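Local coordinates for protein glutaredoxin (Methanosarcina acetivorans, PDB 5CAX) that reduces protein disulfides as a glutaredoxin-like enzyme that depends on coenzyme M, and probably carries out electron transfer, at residues G20-Y25 / K38-L43; V50-L55 / N62-V67; T79-E84 / R96-F101. All coordinates share one frame; numbering follows the deposited sequence.

Contact 1: residues G20-Y25 / K38-L43; sequences GKIVMY and KLLTDL
Leu40 turns its fork onto Ile22 and Met24 with CG anti to the carbonyl carbon (chi1 -65°). CD1 then lies 4.0 Å from CB of Met24. CD2 reaches CG2 of Ile22 at 4.2 Å. On the strand, Ile22 has CG2 anti to the backbone N and next to the carbonyl carbon, and this branch does the touching. Ile22 and Leu40 pass alongside each other in opposite directions. Met24 offers the root of its side chain. Leu40 thus spans two strand residues that face helix 31-43, with Val23 between them turned away. This is the packing of the first strand and first helix of the beta-alpha-beta unit 22-26, 31-43 and 48-51, part of the thioredoxin fold. Leu99 of helix 92-99 and Phe47 touch both Ile22 and Leu40 and extend the apolar cluster. All three touching residues are buried, and they meet through carbon atoms alone. The chemistry is therefore hydrophobic packing, with no polar bond between the two segments to fix their spacing.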
ATOM      1  N   GLY A  20      11.594   5.200   4.584  1.00 51.64           N
ATOM      2  CA  GLY A  20      11.411   5.468   3.176  1.00 51.47           C
ATOM      3  C   GLY A  20       9.979   5.753   2.807  1.00 50.96           C
ATOM      4  O   GLY A  20       9.145   6.033   3.654  1.00 53.07           O
ATOM      5  N   LYS A  21       9.690   5.646   1.523  1.00 49.66           N
ATOM      6  CA  LYS A  21       8.356   5.904   1.004  1.00 49.37           C
ATOM      7  C   LYS A  21       7.560   4.593   0.883  1.00 48.01           C
ATOM      8  O   LYS A  21       7.921   3.670   0.139  1.00 47.74           O
ATOM      9  CB  LYS A  21       8.456   6.628  -0.346  1.00 49.71           C
ATOM     10  CG  LYS A  21       7.176   7.244  -0.847  1.00 49.55           C
ATOM     11  CD  LYS A  21       7.477   8.113  -2.041  1.00 50.35           C
ATOM     12  CE  LYS A  21       6.229   8.653  -2.658  1.00 50.42           C
ATOM     13  NZ  LYS A  21       6.547   9.459  -3.827  1.00 51.55           N
ATOM     14  N   ILE A  22       6.512   4.494   1.685  1.00 51.79           N
ATOM     15  CA  ILE A  22       5.730   3.281   1.741  1.00 52.03           C
ATOM     16  C   ILE A  22       4.292   3.671   1.447  1.00 53.85           C
ATOM     17  O   ILE A  22       3.695   4.441   2.200  1.00 55.67           O
ATOM     18  CB  ILE A  22       5.799   2.584   3.102  1.00 50.92           C
ATOM     19  CG1 ILE A  22       7.220   2.619   3.667  1.00 51.22           C
ATOM     20  CG2 ILE A  22       5.214   1.186   2.986  1.00 50.47           C
ATOM     21  CD1 ILE A  22       7.341   2.124   5.081  1.00 51.62           C
ATOM     22  N   VAL A  23       3.749   3.150   0.349  1.00 55.08           N
ATOM     23  CA  VAL A  23       2.373   3.422  -0.026  1.00 55.95           C
ATOM     24  C   VAL A  23       1.628   2.121  -0.309  1.00 56.17           C
ATOM     25  O   VAL A  23       2.007   1.363  -1.199  1.00 57.54           O
ATOM     26  CB  VAL A  23       2.309   4.368  -1.262  1.00 53.36           C
ATOM     27  CG1 VAL A  23       0.879   4.754  -1.555  1.00 53.83           C
ATOM     28  CG2 VAL A  23       3.184   5.592  -1.035  1.00 53.96           C
ATOM     29  N   MET A  24       0.571   1.852   0.451  1.00 58.28           N
ATOM     30  CA  MET A  24      -0.221   0.653   0.207  1.00 54.17           C
ATOM     31  C   MET A  24      -1.540   0.934  -0.499  1.00 57.61           C
ATOM     32  O   MET A  24      -2.331   1.769  -0.057  1.00 55.56           O
ATOM     33  CB  MET A  24      -0.500  -0.080   1.515  1.00 56.69           C
ATOM     34  CG  MET A  24      -1.125  -1.474   1.338  1.00 56.45           C
ATOM     35  SD  MET A  24      -2.174  -1.911   2.742  1.00 59.77           S
ATOM     36  CE  MET A  24      -3.654  -0.934   2.414  1.00 56.90           C
ATOM     37  N   TYR A  25      -1.773   0.225  -1.601  1.00 56.47           N
ATOM     38  CA  TYR A  25      -3.046   0.298  -2.288  1.00 57.31           C
ATOM     39  C   TYR A  25      -3.865  -0.910  -1.917  1.00 59.41           C
ATOM     40  O   TYR A  25      -3.397  -2.043  -2.034  1.00 60.18           O
ATOM     41  CB  TYR A  25      -2.846   0.394  -3.800  1.00 58.13           C
ATOM     42  CG  TYR A  25      -2.126   1.660  -4.234  1.00 59.87           C
ATOM     43  CD1 TYR A  25      -2.828   2.732  -4.777  1.00 61.27           C
ATOM     44  CD2 TYR A  25      -0.746   1.783  -4.096  1.00 61.00           C
ATOM     45  CE1 TYR A  25      -2.175   3.898  -5.176  1.00 62.34           C
ATOM     46  CE2 TYR A  25      -0.077   2.947  -4.491  1.00 61.38           C
ATOM     47  CZ  TYR A  25      -0.796   3.998  -5.026  1.00 62.66           C
ATOM     48  OH  TYR A  25      -0.134   5.148  -5.411  1.00 63.82           O
ATOM     49  N   LYS A  38      -2.839  -2.898   8.674  1.00 56.35           N
ATOM     50  CA  LYS A  38      -2.760  -3.158  10.112  1.00 58.04           C
ATOM     51  C   LYS A  38      -1.357  -3.628  10.490  1.00 57.52           C
ATOM     52  O   LYS A  38      -0.853  -3.314  11.556  1.00 58.62           O
ATOM     53  CB  LYS A  38      -3.776  -4.221  10.521  1.00 59.53           C
ATOM     54  CG  LYS A  38      -3.808  -4.545  12.011  1.00 61.78           C
ATOM     55  CD  LYS A  38      -4.627  -5.806  12.269  1.00 70.31           C
ATOM     56  CE  LYS A  38      -4.944  -6.023  13.757  1.00 74.25           C
ATOM     57  NZ  LYS A  38      -3.751  -6.143  14.660  1.00 74.97           N
ATOM     58  N   LEU A  39      -0.733  -4.390   9.600  1.00 62.04           N
ATOM     59  CA  LEU A  39       0.628  -4.867   9.824  1.00 66.61           C
ATOM     60  C   LEU A  39       1.599  -3.694   9.814  1.00 65.05           C
ATOM     61  O   LEU A  39       2.442  -3.566  10.700  1.00 62.08           O
ATOM     62  CB  LEU A  39       1.032  -5.899   8.772  1.00 61.63           C
ATOM     63  CG  LEU A  39       2.543  -6.136   8.718  1.00 68.90           C
ATOM     64  CD1 LEU A  39       3.050  -6.768  10.009  1.00 72.05           C
ATOM     65  CD2 LEU A  39       2.940  -6.978   7.520  1.00 68.85           C
ATOM     66  N   LEU A  40       1.466  -2.854   8.791  1.00 55.63           N
ATOM     67  CA  LEU A  40       2.231  -1.636   8.669  1.00 54.91           C
ATOM     68  C   LEU A  40       1.998  -0.735   9.898  1.00 56.34           C
ATOM     69  O   LEU A  40       2.907  -0.096  10.406  1.00 56.64           O
ATOM     70  CB  LEU A  40       1.847  -0.931   7.368  1.00 54.45           C
ATOM     71  CG  LEU A  40       2.178  -1.619   6.037  1.00 53.80           C
ATOM     72  CD1 LEU A  40       1.360  -0.997   4.889  1.00 52.43           C
ATOM     73  CD2 LEU A  40       3.654  -1.542   5.715  1.00 52.10           C
ATOM     74  N   THR A  41       0.764  -0.683  10.373  1.00 75.49           N
ATOM     75  CA  THR A  41       0.455   0.057  11.593  1.00 76.39           C
ATOM     76  C   THR A  41       1.113  -0.582  12.824  1.00 77.68           C
ATOM     77  O   THR A  41       1.634   0.122  13.699  1.00 79.85           O
ATOM     78  CB  THR A  41      -1.062   0.187  11.778  1.00 77.78           C
ATOM     79  OG1 THR A  41      -1.534   1.204  10.883  1.00 77.66           O
ATOM     80  CG2 THR A  41      -1.406   0.610  13.193  1.00 81.08           C
ATOM     81  N   ASP A  42       1.091  -1.910  12.890  1.00 72.84           N
ATOM     82  CA  ASP A  42       1.728  -2.634  13.986  1.00 73.20           C
ATOM     83  C   ASP A  42       3.249  -2.413  13.965  1.00 69.91           C
ATOM     84  O   ASP A  42       3.882  -2.243  15.008  1.00 71.10           O
ATOM     85  CB  ASP A  42       1.410  -4.130  13.898  1.00 73.86           C
ATOM     86  CG  ASP A  42      -0.015  -4.460  14.317  1.00 76.16           C
ATOM     87  OD1 ASP A  42      -0.580  -3.750  15.184  1.00 75.73           O
ATOM     88  OD2 ASP A  42      -0.582  -5.432  13.753  1.00 76.85           O
ATOM     89  N   LEU A  43       3.832  -2.395  12.769  1.00 61.88           N
ATOM     90  CA  LEU A  43       5.265  -2.133  12.632  1.00 64.41           C
ATOM     91  C   LEU A  43       5.647  -0.728  13.080  1.00 64.92           C
ATOM     92  O   LEU A  43       6.814  -0.449  13.353  1.00 62.20           O
ATOM     93  CB  LEU A  43       5.718  -2.354  11.190  1.00 61.72           C
ATOM     94  CG  LEU A  43       5.561  -3.806  10.742  1.00 63.82           C
ATOM     95  CD1 LEU A  43       5.695  -3.920   9.234  1.00 62.56           C
ATOM     96  CD2 LEU A  43       6.556  -4.702  11.464  1.00 62.65           C
TER

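Contact 2: residues V50-L55 / N62-V67; sequences VFVDLL and NAIKQV
Val52 is the main apolar partner of helix 57-70 here, touching Ala63 with one methyl and Ile64 with the other. From CA its CB points toward the helix and splits into two branches. CG2, anti to the carbonyl carbon, lies 3.8 Å from CB of Ala63. CG1, anti to the backbone N (chi1 177°), goes to Ile64 instead. It meets CD1 of Ile64 at 3.8 Å and CG1 of the same residue at 4.1 Å. The Val52 and Ile64 side chains cross at about a right angle. The CB of Ile64 points to one side, while its CD1 comes back to Val52. Ala63 has a second partner, since its CB is 3.9 Å from CD1 of Leu55. One small methyl thus meets both Val52 and Leu55. The short alanine lets the backbones come close, with 6.6 Å between CA of Val52 and CA of Ala63. Val52 and Leu55 also touch Lys60, one turn earlier in the helix. Val52 opens the 3-10 segment 52-54 just after strand 48-51, and its backbone bonds to Gly26 at the end of strand 22-26. Ile64 also packs on Phe76, a residue of the cadmium site with Cys30 and Cys33. The contact therefore joins the end of outer strand 48-51 to helix 57-70, the next helix in the chain, beside central strand 22-26.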
ATOM      1  N   VAL A  50      -4.130   3.920   0.520  1.00 45.03           N
ATOM      2  CA  VAL A  50      -5.188   4.308  -0.385  1.00 40.50           C
ATOM      3  C   VAL A  50      -6.176   3.139  -0.553  1.00 48.54           C
ATOM      4  O   VAL A  50      -5.819   2.069  -1.055  1.00 46.11           O
ATOM      5  CB  VAL A  50      -4.604   4.709  -1.795  1.00 52.96           C
ATOM      6  CG1 VAL A  50      -5.701   5.063  -2.794  1.00 40.98           C
ATOM      7  CG2 VAL A  50      -3.587   5.852  -1.695  1.00 39.19           C
ATOM      8  N   PHE A  51      -7.425   3.348  -0.132  1.00 58.86           N
ATOM      9  CA  PHE A  51      -8.507   2.417  -0.426  1.00 59.94           C
ATOM     10  C   PHE A  51      -9.197   2.770  -1.746  1.00 61.63           C
ATOM     11  O   PHE A  51     -10.115   3.592  -1.795  1.00 63.37           O
ATOM     12  CB  PHE A  51      -9.524   2.379   0.719  1.00 61.82           C
ATOM     13  CG  PHE A  51      -9.104   1.505   1.866  1.00 61.47           C
ATOM     14  CD1 PHE A  51      -8.492   0.274   1.623  1.00 59.35           C
ATOM     15  CD2 PHE A  51      -9.293   1.915   3.179  1.00 62.61           C
ATOM     16  CE1 PHE A  51      -8.094  -0.541   2.672  1.00 60.04           C
ATOM     17  CE2 PHE A  51      -8.900   1.117   4.233  1.00 62.29           C
ATOM     18  CZ  PHE A  51      -8.297  -0.119   3.983  1.00 60.89           C
ATOM     19  N   VAL A  52      -8.746   2.096  -2.802  1.00 61.28           N
ATOM     20  CA  VAL A  52      -9.171   2.342  -4.180  1.00 61.41           C
ATOM     21  C   VAL A  52     -10.689   2.206  -4.385  1.00 61.72           C
ATOM     22  O   VAL A  52     -11.273   2.924  -5.183  1.00 64.39           O
ATOM     23  CB  VAL A  52      -8.396   1.410  -5.152  1.00 57.38           C
ATOM     24  CG1 VAL A  52      -8.894   1.598  -6.578  1.00 56.70           C
ATOM     25  CG2 VAL A  52      -6.888   1.751  -5.099  1.00 55.84           C
ATOM     26  N   ASP A  53     -11.342   1.292  -3.684  1.00 56.34           N
ATOM     27  CA  ASP A  53     -12.778   1.147  -3.907  1.00 59.25           C
ATOM     28  C   ASP A  53     -13.553   2.386  -3.448  1.00 61.66           C
ATOM     29  O   ASP A  53     -14.672   2.626  -3.887  1.00 64.96           O
ATOM     30  CB  ASP A  53     -13.324  -0.094  -3.205  1.00 58.87           C
ATOM     31  CG  ASP A  53     -12.986  -0.134  -1.738  1.00 56.90           C
ATOM     32  OD1 ASP A  53     -11.837   0.197  -1.391  1.00 53.05           O
ATOM     33  OD2 ASP A  53     -13.871  -0.520  -0.941  1.00 58.96           O
ATOM     34  N   LEU A  54     -12.945   3.166  -2.567  1.00 56.73           N
ATOM     35  CA  LEU A  54     -13.611   4.307  -1.968  1.00 61.75           C
ATOM     36  C   LEU A  54     -13.316   5.617  -2.715  1.00 63.90           C
ATOM     37  O   LEU A  54     -13.836   6.675  -2.361  1.00 62.92           O
ATOM     38  CB  LEU A  54     -13.207   4.436  -0.502  1.00 60.96           C
ATOM     39  CG  LEU A  54     -13.629   3.313   0.436  1.00 59.33           C
ATOM     40  CD1 LEU A  54     -13.038   3.603   1.765  1.00 56.96           C
ATOM     41  CD2 LEU A  54     -15.125   3.206   0.542  1.00 63.93           C
ATOM     42  N   LEU A  55     -12.436   5.545  -3.706  1.00 66.16           N
ATOM     43  CA  LEU A  55     -12.100   6.706  -4.502  1.00 68.62           C
ATOM     44  C   LEU A  55     -13.139   7.033  -5.585  1.00 75.06           C
ATOM     45  O   LEU A  55     -13.692   6.141  -6.214  1.00 74.24           O
ATOM     46  CB  LEU A  55     -10.725   6.507  -5.130  1.00 65.34           C
ATOM     47  CG  LEU A  55      -9.545   6.480  -4.170  1.00 59.21           C
ATOM     48  CD1 LEU A  55      -8.255   6.222  -4.957  1.00 56.17           C
ATOM     49  CD2 LEU A  55      -9.468   7.813  -3.434  1.00 59.34           C
ATOM     50  N   ASN A  62      -7.172   6.494 -11.706  1.00 85.80           N
ATOM     51  CA  ASN A  62      -5.765   6.872 -11.634  1.00 85.14           C
ATOM     52  C   ASN A  62      -4.982   5.883 -10.784  1.00 81.38           C
ATOM     53  O   ASN A  62      -3.944   5.366 -11.201  1.00 83.08           O
ATOM     54  CB  ASN A  62      -5.611   8.278 -11.054  1.00 84.35           C
ATOM     55  CG  ASN A  62      -6.150   9.354 -11.973  1.00 90.80           C
ATOM     56  OD1 ASN A  62      -6.249   9.159 -13.187  1.00 95.48           O
ATOM     57  ND2 ASN A  62      -6.533  10.491 -11.393  1.00 91.00           N
ATOM     58  N   ALA A  63      -5.523   5.583  -9.607  1.00 72.84           N
ATOM     59  CA  ALA A  63      -4.877   4.687  -8.647  1.00 65.46           C
ATOM     60  C   ALA A  63      -4.681   3.288  -9.250  1.00 66.50           C
ATOM     61  O   ALA A  63      -3.672   2.627  -8.997  1.00 65.33           O
ATOM     62  CB  ALA A  63      -5.694   4.623  -7.351  1.00 59.85           C
ATOM     63  N   ILE A  64      -5.647   2.842 -10.046  1.00 69.82           N
ATOM     64  CA  ILE A  64      -5.553   1.547 -10.708  1.00 72.26           C
ATOM     65  C   ILE A  64      -4.363   1.478 -11.676  1.00 76.55           C
ATOM     66  O   ILE A  64      -3.637   0.472 -11.717  1.00 77.29           O
ATOM     67  CB  ILE A  64      -6.846   1.232 -11.482  1.00 75.63           C
ATOM     68  CG1 ILE A  64      -7.969   0.864 -10.518  1.00 73.82           C
ATOM     69  CG2 ILE A  64      -6.626   0.094 -12.456  1.00 77.52           C
ATOM     70  CD1 ILE A  64      -7.597  -0.238  -9.600  1.00 70.25           C
ATOM     71  N   LYS A  65      -4.179   2.558 -12.439  1.00 71.79           N
ATOM     72  CA  LYS A  65      -3.109   2.688 -13.430  1.00 72.22           C
ATOM     73  C   LYS A  65      -1.726   2.718 -12.786  1.00 69.47           C
ATOM     74  O   LYS A  65      -0.752   2.234 -13.356  1.00 70.63           O
ATOM     75  CB  LYS A  65      -3.327   3.950 -14.267  1.00 74.73           C
ATOM     76  CG  LYS A  65      -2.997   3.798 -15.737  1.00 77.94           C
ATOM     77  CD  LYS A  65      -4.172   4.233 -16.600  1.00 81.84           C
ATOM     78  CE  LYS A  65      -4.604   5.645 -16.240  1.00 81.06           C
ATOM     79  NZ  LYS A  65      -5.563   6.218 -17.218  1.00 84.78           N
ATOM     80  N   GLN A  66      -1.635   3.312 -11.607  1.00 59.01           N
ATOM     81  CA  GLN A  66      -0.392   3.302 -10.864  1.00 62.88           C
ATOM     82  C   GLN A  66      -0.063   1.889 -10.385  1.00 59.32           C
ATOM     83  O   GLN A  66       1.071   1.427 -10.505  1.00 60.95           O
ATOM     84  CB  GLN A  66      -0.482   4.293  -9.688  1.00 60.62           C
ATOM     85  CG  GLN A  66       0.496   4.105  -8.508  1.00 56.41           C
ATOM     86  CD  GLN A  66       1.892   4.634  -8.765  1.00 59.40           C
ATOM     87  OE1 GLN A  66       2.297   4.863  -9.921  1.00 62.15           O
ATOM     88  NE2 GLN A  66       2.631   4.871  -7.678  1.00 57.65           N
ATOM     89  N   VAL A  67      -1.054   1.219  -9.815  1.00 52.66           N
ATOM     90  CA  VAL A  67      -0.863  -0.144  -9.327  1.00 56.49           C
ATOM     91  C   VAL A  67      -0.345  -1.073 -10.430  1.00 59.54           C
ATOM     92  O   VAL A  67       0.556  -1.872 -10.193  1.00 61.13           O
ATOM     93  CB  VAL A  67      -2.174  -0.711  -8.710  1.00 51.44           C
ATOM     94  CG1 VAL A  67      -2.108  -2.213  -8.573  1.00 53.73           C
ATOM     95  CG2 VAL A  67      -2.433  -0.078  -7.343  1.00 48.52           C
TER

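Contact 3: residues T79-E84 / R96-F101; sequences TILNDE and REALGF. With ACY (acetic acid), chain H.
Leu81 faces Ala98 and Leu99 from the end of strand 78-81. Thr79 and Ile80 come first. Their backbones bond to Ile87 and Val23, which places this strand between 85-88 and 22-26. Leu81 follows and makes the whole apolar contact with one methyl. Its CG lies anti to the carbonyl carbon (chi1 -52°), and CD1 reaches CB of Ala98 at 3.8 Å. The same CD1 is 4.3 Å from CD2 of Leu99. The Leu99 CB points off to one side, but its branched end swings back toward Leu81. At Asn82 the chain enters a turn. Its OD1 accepts a hydrogen bond from the backbone N of Lys21, and Asp83 forms a salt bridge with the same lysine through OD2 and NZ. ND2 of Asn82 makes a weak hydrogen bond of 3.3 Å to OXT of an acetic acid, probably from the crystallisation liquor. Glu84 closes the turn, with its N hydrogen-bonded to O of Leu81 at 2.6 Å. Across the contact, helix 92-99 ends in a Schellman motif with Gly100 at positive phi. This is the C-terminal helix of the thioredoxin fold, packed on the strand that leads into the hairpin of 78-81 and 85-88. Between these two segments the contact is apolar, made by methyl groups of Leu81, Ala98 and Leu99. The polar bonds of the turn go elsewhere: Asn82 and Asp83 bond to Lys21, and Asn82 weakly to the acetic acid.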
ATOM      1  N   THR A  79       1.799  -2.993  -2.228  1.00 48.49           N
ATOM      2  CA  THR A  79       2.615  -2.001  -1.526  1.00 47.63           C
ATOM      3  C   THR A  79       3.850  -1.537  -2.319  1.00 50.38           C
ATOM      4  O   THR A  79       4.722  -2.331  -2.662  1.00 54.03           O
ATOM      5  CB  THR A  79       3.092  -2.505  -0.193  1.00 48.34           C
ATOM      6  OG1 THR A  79       1.969  -3.001   0.547  1.00 46.95           O
ATOM      7  CG2 THR A  79       3.776  -1.341   0.562  1.00 45.11           C
ATOM      8  N   ILE A  80       3.937  -0.238  -2.558  1.00 51.75           N
ATOM      9  CA  ILE A  80       4.998   0.336  -3.370  1.00 51.33           C
ATOM     10  C   ILE A  80       6.097   1.000  -2.526  1.00 52.98           C
ATOM     11  O   ILE A  80       5.810   1.832  -1.670  1.00 54.22           O
ATOM     12  CB  ILE A  80       4.357   1.321  -4.377  1.00 48.85           C
ATOM     13  CG1 ILE A  80       3.443   0.494  -5.290  1.00 51.03           C
ATOM     14  CG2 ILE A  80       5.416   2.096  -5.176  1.00 49.56           C
ATOM     15  CD1 ILE A  80       2.587   1.254  -6.247  1.00 51.07           C
ATOM     16  N   LEU A  81       7.351   0.593  -2.730  1.00 48.71           N
ATOM     17  CA  LEU A  81       8.446   1.135  -1.929  1.00 51.34           C
ATOM     18  C   LEU A  81       9.387   2.021  -2.750  1.00 54.62           C
ATOM     19  O   LEU A  81       9.952   1.594  -3.756  1.00 50.58           O
ATOM     20  CB  LEU A  81       9.234   0.010  -1.240  1.00 52.98           C
ATOM     21  CG  LEU A  81       8.351  -0.973  -0.452  1.00 50.78           C
ATOM     22  CD1 LEU A  81       9.185  -1.988   0.283  1.00 53.92           C
ATOM     23  CD2 LEU A  81       7.457  -0.243   0.512  1.00 48.05           C
ATOM     24  N   ASN A  82       9.523   3.270  -2.286  1.00 60.10           N
ATOM     25  CA  ASN A  82      10.409   4.285  -2.873  1.00 60.22           C
ATOM     26  C   ASN A  82      10.089   4.568  -4.317  1.00 57.94           C
ATOM     27  O   ASN A  82      10.954   4.996  -5.064  1.00 57.29           O
ATOM     28  CB  ASN A  82      11.870   3.862  -2.745  1.00 63.12           C
ATOM     29  CG  ASN A  82      12.258   3.602  -1.314  1.00 62.72           C
ATOM     30  OD1 ASN A  82      11.584   4.061  -0.402  1.00 60.30           O
ATOM     31  ND2 ASN A  82      13.342   2.866  -1.108  1.00 65.92           N
ATOM     32  N   ASP A  83       8.842   4.328  -4.703  1.00 53.55           N
ATOM     33  CA  ASP A  83       8.446   4.440  -6.093  1.00 55.35           C
ATOM     34  C   ASP A  83       9.241   3.413  -6.907  1.00 59.51           C
ATOM     35  O   ASP A  83       9.367   3.557  -8.106  1.00 55.23           O
ATOM     36  CB  ASP A  83       8.658   5.878  -6.647  1.00 52.49           C
ATOM     37  CG  ASP A  83       7.693   6.898  -6.045  1.00 57.58           C
ATOM     38  OD1 ASP A  83       6.461   6.692  -6.074  1.00 55.80           O
ATOM     39  OD2 ASP A  83       8.163   7.922  -5.525  1.00 58.22           O
ATOM     40  N   GLU A  84       9.739   2.356  -6.262  1.00 85.36           N
ATOM     41  CA  GLU A  84      10.604   1.410  -6.970  1.00 89.74           C
ATOM     42  C   GLU A  84      10.213  -0.069  -6.897  1.00 88.02           C
ATOM     43  O   GLU A  84      10.105  -0.750  -7.929  1.00 87.90           O
ATOM     44  CB  GLU A  84      12.019   1.545  -6.423  1.00 95.55           C
ATOM     45  CG  GLU A  84      12.609   2.882  -6.690  1.00101.73           C
ATOM     46  CD  GLU A  84      14.003   3.053  -6.100  1.00108.49           C
ATOM     47  OE1 GLU A  84      14.404   2.210  -5.265  1.00110.11           O
ATOM     48  OE2 GLU A  84      14.692   4.038  -6.467  1.00111.76           O
ATOM     49  N   ARG A  96       8.279  -7.055   6.320  1.00 84.04           N
ATOM     50  CA  ARG A  96       9.149  -6.841   7.469  1.00 82.51           C
ATOM     51  C   ARG A  96      10.608  -6.728   7.027  1.00 85.33           C
ATOM     52  O   ARG A  96      11.334  -5.824   7.442  1.00 82.40           O
ATOM     53  CB  ARG A  96       8.977  -7.972   8.482  1.00 84.56           C
ATOM     54  CG  ARG A  96       7.680  -7.883   9.274  1.00 77.93           C
ATOM     55  CD  ARG A  96       7.571  -9.001  10.280  1.00 81.68           C
ATOM     56  NE  ARG A  96       8.639  -8.885  11.254  1.00 82.94           N
ATOM     57  CZ  ARG A  96       8.467  -8.410  12.480  1.00 82.60           C
ATOM     58  NH1 ARG A  96       7.251  -8.035  12.876  1.00 79.87           N
ATOM     59  NH2 ARG A  96       9.505  -8.321  13.308  1.00 87.41           N
ATOM     60  N   GLU A  97      11.035  -7.663   6.191  1.00100.14           N
ATOM     61  CA  GLU A  97      12.417  -7.694   5.745  1.00101.08           C
ATOM     62  C   GLU A  97      12.725  -6.438   4.946  1.00 95.67           C
ATOM     63  O   GLU A  97      13.798  -5.858   5.089  1.00 94.56           O
ATOM     64  CB  GLU A  97      12.685  -8.945   4.896  1.00106.12           C
ATOM     65  CG  GLU A  97      12.928 -10.232   5.700  1.00112.44           C
ATOM     66  CD  GLU A  97      13.102 -11.454   4.806  1.00115.59           C
ATOM     67  OE1 GLU A  97      12.854 -11.327   3.585  1.00112.73           O
ATOM     68  OE2 GLU A  97      13.466 -12.539   5.324  1.00119.52           O
ATOM     69  N   ALA A  98      11.770  -6.008   4.126  1.00 84.34           N
ATOM     70  CA  ALA A  98      11.972  -4.855   3.250  1.00 77.56           C
ATOM     71  C   ALA A  98      11.959  -3.516   3.988  1.00 71.98           C
ATOM     72  O   ALA A  98      12.424  -2.507   3.461  1.00 68.57           O
ATOM     73  CB  ALA A  98      10.933  -4.856   2.140  1.00 74.41           C
ATOM     74  N   LEU A  99      11.449  -3.499   5.208  1.00 74.43           N
ATOM     75  CA  LEU A  99      11.423  -2.261   5.971  1.00 70.44           C
ATOM     76  C   LEU A  99      12.366  -2.366   7.161  1.00 74.87           C
ATOM     77  O   LEU A  99      12.469  -1.442   7.966  1.00 73.21           O
ATOM     78  CB  LEU A  99      10.005  -1.928   6.439  1.00 65.24           C
ATOM     79  CG  LEU A  99       8.956  -1.799   5.337  1.00 60.65           C
ATOM     80  CD1 LEU A  99       7.593  -1.499   5.933  1.00 57.52           C
ATOM     81  CD2 LEU A  99       9.358  -0.734   4.366  1.00 55.95           C
ATOM     82  N   GLY A 100      13.068  -3.493   7.256  1.00 90.91           N
ATOM     83  CA  GLY A 100      14.071  -3.684   8.287  1.00 92.99           C
ATOM     84  C   GLY A 100      13.568  -4.330   9.563  1.00 94.43           C
ATOM     85  O   GLY A 100      13.991  -3.965  10.655  1.00 95.43           O
ATOM     86  N   PHE A 101      12.675  -5.301   9.436  1.00 91.78           N
ATOM     87  CA  PHE A 101      12.201  -6.022  10.607  1.00 94.81           C
ATOM     88  C   PHE A 101      12.390  -7.539  10.486  1.00100.04           C
ATOM     89  O   PHE A 101      13.516  -8.051  10.522  1.00102.92           O
ATOM     90  CB  PHE A 101      10.723  -5.690  10.859  1.00 92.08           C
ATOM     91  CG  PHE A 101      10.445  -4.219  11.058  1.00 85.56           C
ATOM     92  CD1 PHE A 101      10.438  -3.670  12.333  1.00 85.46           C
ATOM     93  CD2 PHE A 101      10.190  -3.392   9.985  1.00 82.78           C
ATOM     94  CE1 PHE A 101      10.184  -2.325  12.534  1.00 82.13           C
ATOM     95  CE2 PHE A 101       9.934  -2.037  10.173  1.00 76.73           C
ATOM     96  CZ  PHE A 101       9.928  -1.510  11.458  1.00 76.83           C
TER
HETATM   97  C   ACY H 204      17.188   1.574  -2.773  1.00 71.32           C
HETATM   98  O   ACY H 204      17.379   2.520  -3.572  1.00 70.39           O
HETATM   99  OXT ACY H 204      16.174   1.466  -2.045  1.00 68.70           O
HETATM  100  CH3 ACY H 204      18.239   0.505  -2.681  1.00 73.93           C

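How the contacts relate
Contact 1 is the most central of the three, its centre about 6 Å from the chain centre. The centres of contacts 2 and 3 each lie about 10 Å from the chain centre, and contact 2 is only partly buried. Contacts 1 and 3 pack a helix on the sheet, on the opposite side of the chain centre from contact 2. Contact 2 packs one on the segment just after edge strand 48-51. Strand 22-26 lies between 48-51 and 78-81. Contacts 1 and 3 share an apolar cluster: CD1 of Ile22 is 3.6 Å from CD2 of Leu99. Contacts 1 and 2 meet through Tyr25, which packs on Val50, Gln66 and Val67. All three are apolar across their segments. Some polar bonding joins contacts, such as Met24 O with Val50 N.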